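Local coordinates for putative branched-chain amino acid ABC transporter, periplasmic branched-chain amino acid-binding protein (PDB 4RU0) that probably binds branched-chain amino acids or related small solutes in the periplasm and delivers them to an ABC importer of the inner membrane, at residues F175-K181 against K206-E210; S162-Y167 against I414-R418. All coordinates share one frame; numbering follows the deposited sequence.

Contact 1: F175-K181 against K206-E210; sequences FDRLKGK and KYGFE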
loop_
_atom_site.group_PDB
_atom_site.type_symbol
_atom_site.label_atom_id
_atom_site.label_comp_id
_atom_site.label_asym_id
_atom_site.label_seq_id
_atom_site.Cartn_x
_atom_site.Cartn_y
_atom_site.Cartn_z
ATOM N N PHE A 175 -1.331 17.409 -20.200
ATOM C CA PHE A 175 -0.611 18.157 -19.176
ATOM C C PHE A 175 -0.663 19.667 -19.413
ATOM O O PHE A 175 -0.528 20.454 -18.475
ATOM C CB PHE A 175 0.839 17.676 -19.103
ATOM C CG PHE A 175 0.993 16.325 -18.452
ATOM C CD1 PHE A 175 1.012 16.208 -17.073
ATOM C CD2 PHE A 175 1.115 15.178 -19.217
ATOM C CE1 PHE A 175 1.151 14.972 -16.466
ATOM C CE2 PHE A 175 1.256 13.938 -18.619
ATOM C CZ PHE A 175 1.279 13.833 -17.236
ATOM N N ASP A 176 -0.868 20.066 -20.666
ATOM C CA ASP A 176 -1.012 21.476 -21.019
ATOM C C ASP A 176 -2.229 22.091 -20.345
ATOM O O ASP A 176 -2.217 23.261 -19.963
ATOM C CB ASP A 176 -1.128 21.643 -22.535
ATOM C CG ASP A 176 0.130 21.226 -23.263
ATOM O OD1 ASP A 176 1.226 21.403 -22.693
ATOM O OD2 ASP A 176 0.021 20.720 -24.401
ATOM N N ARG A 177 -3.276 21.284 -20.205
ATOM C CA ARG A 177 -4.539 21.719 -19.619
ATOM C C ARG A 177 -4.493 21.914 -18.101
ATOM O O ARG A 177 -5.448 22.412 -17.523
ATOM C CB ARG A 177 -5.630 20.708 -19.959
ATOM C CG ARG A 177 -5.782 20.454 -21.442
ATOM C CD ARG A 177 -6.469 21.620 -22.125
ATOM N NE ARG A 177 -6.256 21.588 -23.568
ATOM C CZ ARG A 177 -5.209 22.144 -24.173
ATOM N NH1 ARG A 177 -4.285 22.779 -23.456
ATOM N NH2 ARG A 177 -5.082 22.070 -25.492
ATOM N N LEU A 178 -3.405 21.504 -17.453
ATOM C CA LEU A 178 -3.292 21.667 -16.004
ATOM C C LEU A 178 -3.046 23.129 -15.646
ATOM O O LEU A 178 -3.471 23.601 -14.587
ATOM C CB LEU A 178 -2.176 20.792 -15.432
ATOM C CG LEU A 178 -2.406 19.281 -15.461
ATOM C CD1 LEU A 178 -1.189 18.562 -14.923
ATOM C CD2 LEU A 178 -3.653 18.899 -14.678
ATOM N N LYS A 179 -2.346 23.834 -16.529
ATOM C CA LYS A 179 -2.170 25.271 -16.378
ATOM C C LYS A 179 -3.544 25.919 -16.284
ATOM O O LYS A 179 -4.398 25.700 -17.142
ATOM C CB LYS A 179 -1.378 25.848 -17.556
ATOM C CG LYS A 179 -0.742 27.194 -17.268
ATOM C CD LYS A 179 0.186 27.630 -18.388
ATOM C CE LYS A 179 0.949 28.888 -18.002
ATOM N NZ LYS A 179 0.028 29.986 -17.596
ATOM N N GLY A 180 -3.771 26.689 -15.227
ATOM C CA GLY A 180 -5.066 27.321 -15.042
ATOM C C GLY A 180 -6.083 26.494 -14.265
ATOM O O GLY A 180 -7.247 26.884 -14.140
ATOM N N LYS A 181 -5.652 25.349 -13.745
ATOM C CA LYS A 181 -6.526 24.503 -12.947
ATOM C C LYS A 181 -6.208 24.642 -11.467
ATOM O O LYS A 181 -5.096 25.013 -11.096
ATOM C CB LYS A 181 -6.395 23.042 -13.377
ATOM C CG LYS A 181 -6.917 22.772 -14.771
ATOM C CD LYS A 181 -8.420 22.953 -14.837
ATOM C CE LYS A 181 -8.891 23.218 -16.266
ATOM N NZ LYS A 181 -8.565 22.101 -17.189
ATOM N N LYS A 206 6.010 22.652 -12.110
ATOM C CA LYS A 206 6.213 22.174 -13.467
ATOM C C LYS A 206 5.004 22.411 -14.367
ATOM O O LYS A 206 5.144 22.915 -15.477
ATOM C CB LYS A 206 6.551 20.685 -13.470
ATOM C CG LYS A 206 6.809 20.151 -14.870
ATOM C CD LYS A 206 7.240 18.702 -14.862
ATOM C CE LYS A 206 7.618 18.249 -16.263
ATOM N NZ LYS A 206 8.768 19.034 -16.794
ATOM N N TYR A 207 3.818 22.049 -13.894
ATOM C CA TYR A 207 2.643 22.062 -14.757
ATOM C C TYR A 207 1.749 23.280 -14.543
ATOM O O TYR A 207 0.826 23.528 -15.323
ATOM C CB TYR A 207 1.848 20.772 -14.561
ATOM C CG TYR A 207 2.623 19.550 -14.994
ATOM C CD1 TYR A 207 3.016 19.392 -16.318
ATOM C CD2 TYR A 207 2.977 18.563 -14.081
ATOM C CE1 TYR A 207 3.733 18.284 -16.722
ATOM C CE2 TYR A 207 3.693 17.448 -14.478
ATOM C CZ TYR A 207 4.067 17.315 -15.800
ATOM O OH TYR A 207 4.780 16.210 -16.200
ATOM N N GLY A 208 2.026 24.042 -13.492
ATOM C CA GLY A 208 1.384 25.330 -13.307
ATOM C C GLY A 208 -0.049 25.329 -12.804
ATOM O O GLY A 208 -0.759 26.316 -12.984
ATOM N N PHE A 209 -0.489 24.242 -12.176
ATOM C CA PHE A 209 -1.807 24.265 -11.547
ATOM C C PHE A 209 -1.688 24.892 -10.156
ATOM O O PHE A 209 -0.640 24.842 -9.529
ATOM C CB PHE A 209 -2.430 22.860 -11.472
ATOM C CG PHE A 209 -1.650 21.877 -10.641
ATOM C CD1 PHE A 209 -1.820 21.812 -9.263
ATOM C CD2 PHE A 209 -0.775 20.987 -11.244
ATOM C CE1 PHE A 209 -1.104 20.904 -8.504
ATOM C CE2 PHE A 209 -0.056 20.072 -10.486
ATOM C CZ PHE A 209 -0.220 20.032 -9.116
ATOM N N GLU A 210 -2.764 25.495 -9.681
ATOM C CA GLU A 210 -2.759 26.085 -8.354
ATOM C C GLU A 210 -2.769 24.979 -7.297
ATOM O O GLU A 210 -3.667 24.143 -7.258
ATOM C CB GLU A 210 -3.952 27.024 -8.178
ATOM C CG GLU A 210 -3.849 27.924 -6.964
ATOM C CD GLU A 210 -4.980 28.932 -6.888
ATOM O OE1 GLU A 210 -5.440 29.403 -7.955
ATOM O OE2 GLU A 210 -5.407 29.259 -5.760
HETATM O O HOH W 1 0.384 22.514 -17.526
#
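Phe175, on a short 3-10 turn, lays its ring over one face of Tyr207 in an offset stack, centroids 4.7 Å apart and planes inclined by 26°. Its CD1 carries the overlap, 3.4 Å from Tyr207 CE1, and the Tyr207 hydroxyl reaches over a face of the Phe175 ring. Tyr207 CG lies beside its own backbone N (chi1 -64°), turning the ring toward Phe175. The opposite face of Tyr207 is roofed by the aliphatic CG of Lys206, which leaves the phenol sandwiched. Leu178 comes next, side by side with Tyr207 and pointing the same way; its CD1 meets Tyr207 CB at 3.8 Å, while its CB brushes the Phe209 ring. Were Tyr207 an alanine, the Phe175 ring would probably lose its stacking partner and a gap would open beside Leu178. At Lys179 and Gly208 the backbones draw close. A type II turn from Leu178 to Lys181 follows, with Gly180 at positive phi. Lys181 then receives Glu210 N on its carbonyl O, 2.8 Å, with an N-H...O angle of 159°, while its NZ turns back to Arg177 O and a salt bridge with Glu172. That backbone bond begins the parallel pairing of strands 182-188 and 210-216, joined by the helical crossover through 197-207: the beta-alpha-beta unit of a periplasmic-binding-protein lobe, seen where its strands start.

Contact 2: S162-Y167 against I414-R418; sequences STLVNY and IAADR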
loop_
_atom_site.group_PDB
_atom_site.type_symbol
_atom_site.label_atom_id
_atom_site.label_comp_id
_atom_site.label_asym_id
_atom_site.label_seq_id
_atom_site.Cartn_x
_atom_site.Cartn_y
_atom_site.Cartn_z
ATOM N N SER A 162 2.173 11.891 -7.896
ATOM C CA SER A 162 2.403 11.940 -9.336
ATOM C C SER A 162 1.279 11.268 -10.126
ATOM O O SER A 162 0.781 11.841 -11.087
ATOM C CB SER A 162 3.740 11.297 -9.688
ATOM O OG SER A 162 4.036 11.476 -11.065
ATOM N N THR A 163 0.881 10.062 -9.721
ATOM C CA THR A 163 -0.213 9.359 -10.398
ATOM C C THR A 163 -1.525 10.134 -10.287
ATOM O O THR A 163 -2.313 10.169 -11.234
ATOM C CB THR A 163 -0.437 7.938 -9.838
ATOM O OG1 THR A 163 -0.944 8.016 -8.503
ATOM C CG2 THR A 163 0.847 7.155 -9.835
ATOM N N LEU A 164 -1.758 10.746 -9.128
ATOM C CA LEU A 164 -2.933 11.586 -8.927
ATOM C C LEU A 164 -2.953 12.696 -9.974
ATOM O O LEU A 164 -3.960 12.904 -10.648
ATOM C CB LEU A 164 -2.948 12.175 -7.507
ATOM C CG LEU A 164 -4.108 13.078 -7.038
ATOM C CD1 LEU A 164 -3.830 14.554 -7.310
ATOM C CD2 LEU A 164 -5.442 12.642 -7.659
ATOM N N VAL A 165 -1.830 13.391 -10.120
ATOM C CA VAL A 165 -1.714 14.477 -11.088
ATOM C C VAL A 165 -1.819 13.957 -12.526
ATOM O O VAL A 165 -2.456 14.575 -13.380
ATOM C CB VAL A 165 -0.387 15.246 -10.894
ATOM C CG1 VAL A 165 -0.071 16.104 -12.107
ATOM C CG2 VAL A 165 -0.447 16.097 -9.626
ATOM N N ASN A 166 -1.220 12.803 -12.786
ATOM C CA ASN A 166 -1.250 12.233 -14.125
ATOM C C ASN A 166 -2.654 11.812 -14.544
ATOM O O ASN A 166 -3.004 11.879 -15.727
ATOM C CB ASN A 166 -0.294 11.049 -14.225
ATOM C CG ASN A 166 1.150 11.476 -14.182
ATOM O OD1 ASN A 166 1.448 12.666 -14.280
ATOM N ND2 ASN A 166 2.061 10.513 -14.035
ATOM N N TYR A 167 -3.460 11.386 -13.577
ATOM C CA TYR A 167 -4.843 11.041 -13.862
ATOM C C TYR A 167 -5.665 12.298 -14.130
ATOM O O TYR A 167 -6.487 12.317 -15.046
ATOM C CB TYR A 167 -5.456 10.240 -12.717
ATOM C CG TYR A 167 -6.920 9.931 -12.937
ATOM C CD1 TYR A 167 -7.316 8.972 -13.865
ATOM C CD2 TYR A 167 -7.906 10.602 -12.224
ATOM C CE1 TYR A 167 -8.651 8.689 -14.074
ATOM C CE2 TYR A 167 -9.245 10.325 -12.424
ATOM C CZ TYR A 167 -9.614 9.369 -13.352
ATOM O OH TYR A 167 -10.946 9.089 -13.555
ATOM N N ILE A 414 -2.303 3.907 -13.932
ATOM C CA ILE A 414 -1.711 5.213 -14.154
ATOM C C ILE A 414 -0.316 5.250 -13.536
ATOM O O ILE A 414 -0.177 5.238 -12.312
ATOM C CB ILE A 414 -2.569 6.336 -13.532
ATOM C CG1 ILE A 414 -4.047 6.153 -13.896
ATOM C CG2 ILE A 414 -2.048 7.703 -13.945
ATOM C CD1 ILE A 414 -4.340 6.261 -15.376
ATOM N N ALA A 415 0.715 5.292 -14.373
ATOM C CA ALA A 415 2.091 5.306 -13.880
ATOM C C ALA A 415 2.501 6.692 -13.376
ATOM O O ALA A 415 2.093 7.710 -13.935
ATOM C CB ALA A 415 3.045 4.843 -14.972
ATOM N N ALA A 416 3.313 6.720 -12.322
ATOM C CA ALA A 416 3.867 7.967 -11.795
ATOM C C ALA A 416 5.112 8.381 -12.562
ATOM O O ALA A 416 5.791 7.542 -13.156
ATOM C CB ALA A 416 4.203 7.823 -10.326
ATOM N N ASP A 417 5.415 9.674 -12.536
ATOM C CA ASP A 417 6.662 10.169 -13.103
ATOM C C ASP A 417 7.747 10.108 -12.033
ATOM O O ASP A 417 8.129 11.127 -11.452
ATOM C CB ASP A 417 6.498 11.594 -13.626
ATOM C CG ASP A 417 7.639 12.016 -14.533
ATOM O OD1 ASP A 417 8.611 11.242 -14.686
ATOM O OD2 ASP A 417 7.571 13.134 -15.086
ATOM N N ARG A 418 8.231 8.902 -11.769
ATOM C CA ARG A 418 9.155 8.692 -10.668
ATOM C C ARG A 418 10.513 9.342 -10.927
ATOM O O ARG A 418 11.199 9.747 -9.990
ATOM C CB ARG A 418 9.314 7.199 -10.402
ATOM C CG ARG A 418 8.050 6.556 -9.859
ATOM C CD ARG A 418 7.965 5.098 -10.246
ATOM N NE ARG A 418 9.073 4.344 -9.694
ATOM C CZ ARG A 418 9.436 3.134 -10.103
ATOM N NH1 ARG A 418 8.777 2.530 -11.087
ATOM N NH2 ARG A 418 10.466 2.535 -9.528
#
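In one lobe of the periplasmic-binding-protein fold, helix 157-172 packs against the end of strand 407-415 and the turn that leads into helix 418-435, a join between parts of the chain almost 250 residues apart. Two side chains of the helix hold the backbone of that turn. Ser162 OG accepts the N-H of Asp417, with a distance of 2.7 Å from Asp417 N and an angle of 163° at the hydrogen. One turn later, Asn166 ND2 donates to Ala415 O across 2.8 Å; the acceptor lies almost in the amide plane, and the donor approaches in the carbonyl plane. Asn166 CG stands anti to its own carbonyl carbon (chi1 -70°), which carries the amide to the carbonyl at the end of strand 407-415. Successive peptides of the turn are thus gripped by the helix, one through its carbonyl and one through its N-H.

Methyl groups fill in between. Thr163 CG2 sits 3.3 Å from Ile414 O and 3.5 Å from Ala416 CB, while Thr163 OG1 turns back to the Glu160 carbonyl of its own helix. Ala416 CB also rests on Ser162 CB at 3.6 Å. Ile414 spreads its two branches along the helix: CG2 lies 3.8 Å from Asn166 CB, and CD1 comes to the ring edge of Tyr167, whose hydroxyl bonds Arg171.

Asp417 takes the N-cap position of helix 418-435, its OD1 making a weak bond to Leu420 N. Behind the contact, Ile414 pairs through its backbone with Ala397 of strand 396-402, and Tyr167 packs on Ile410, Ser411 and Ile265, placing helix 157-172 across one face of the mixed sheet.

Helix 157-172 ties the two sites together: contact 2 uses its middle, and contact 1 begins in the loop just after it. Their centres are 14 Å apart, and they touch where Phe175 CZ packs 3.2 Å from Asn166 OD1 and where Val165 meets both Leu178 and Phe209. Contact 1 lies towards the periphery, about 28 Å from the centre of the chain, at the sheet edge formed by strand 210-216; contact 2 is deeper, about 15 Å from that centre, at the end of the other outermost strand, 407-415. Aromatic stacking and a single backbone bond at the start of paired strands mark the first, whereas the second relies on helix side chains bonding to backbone, with small methyl contacts.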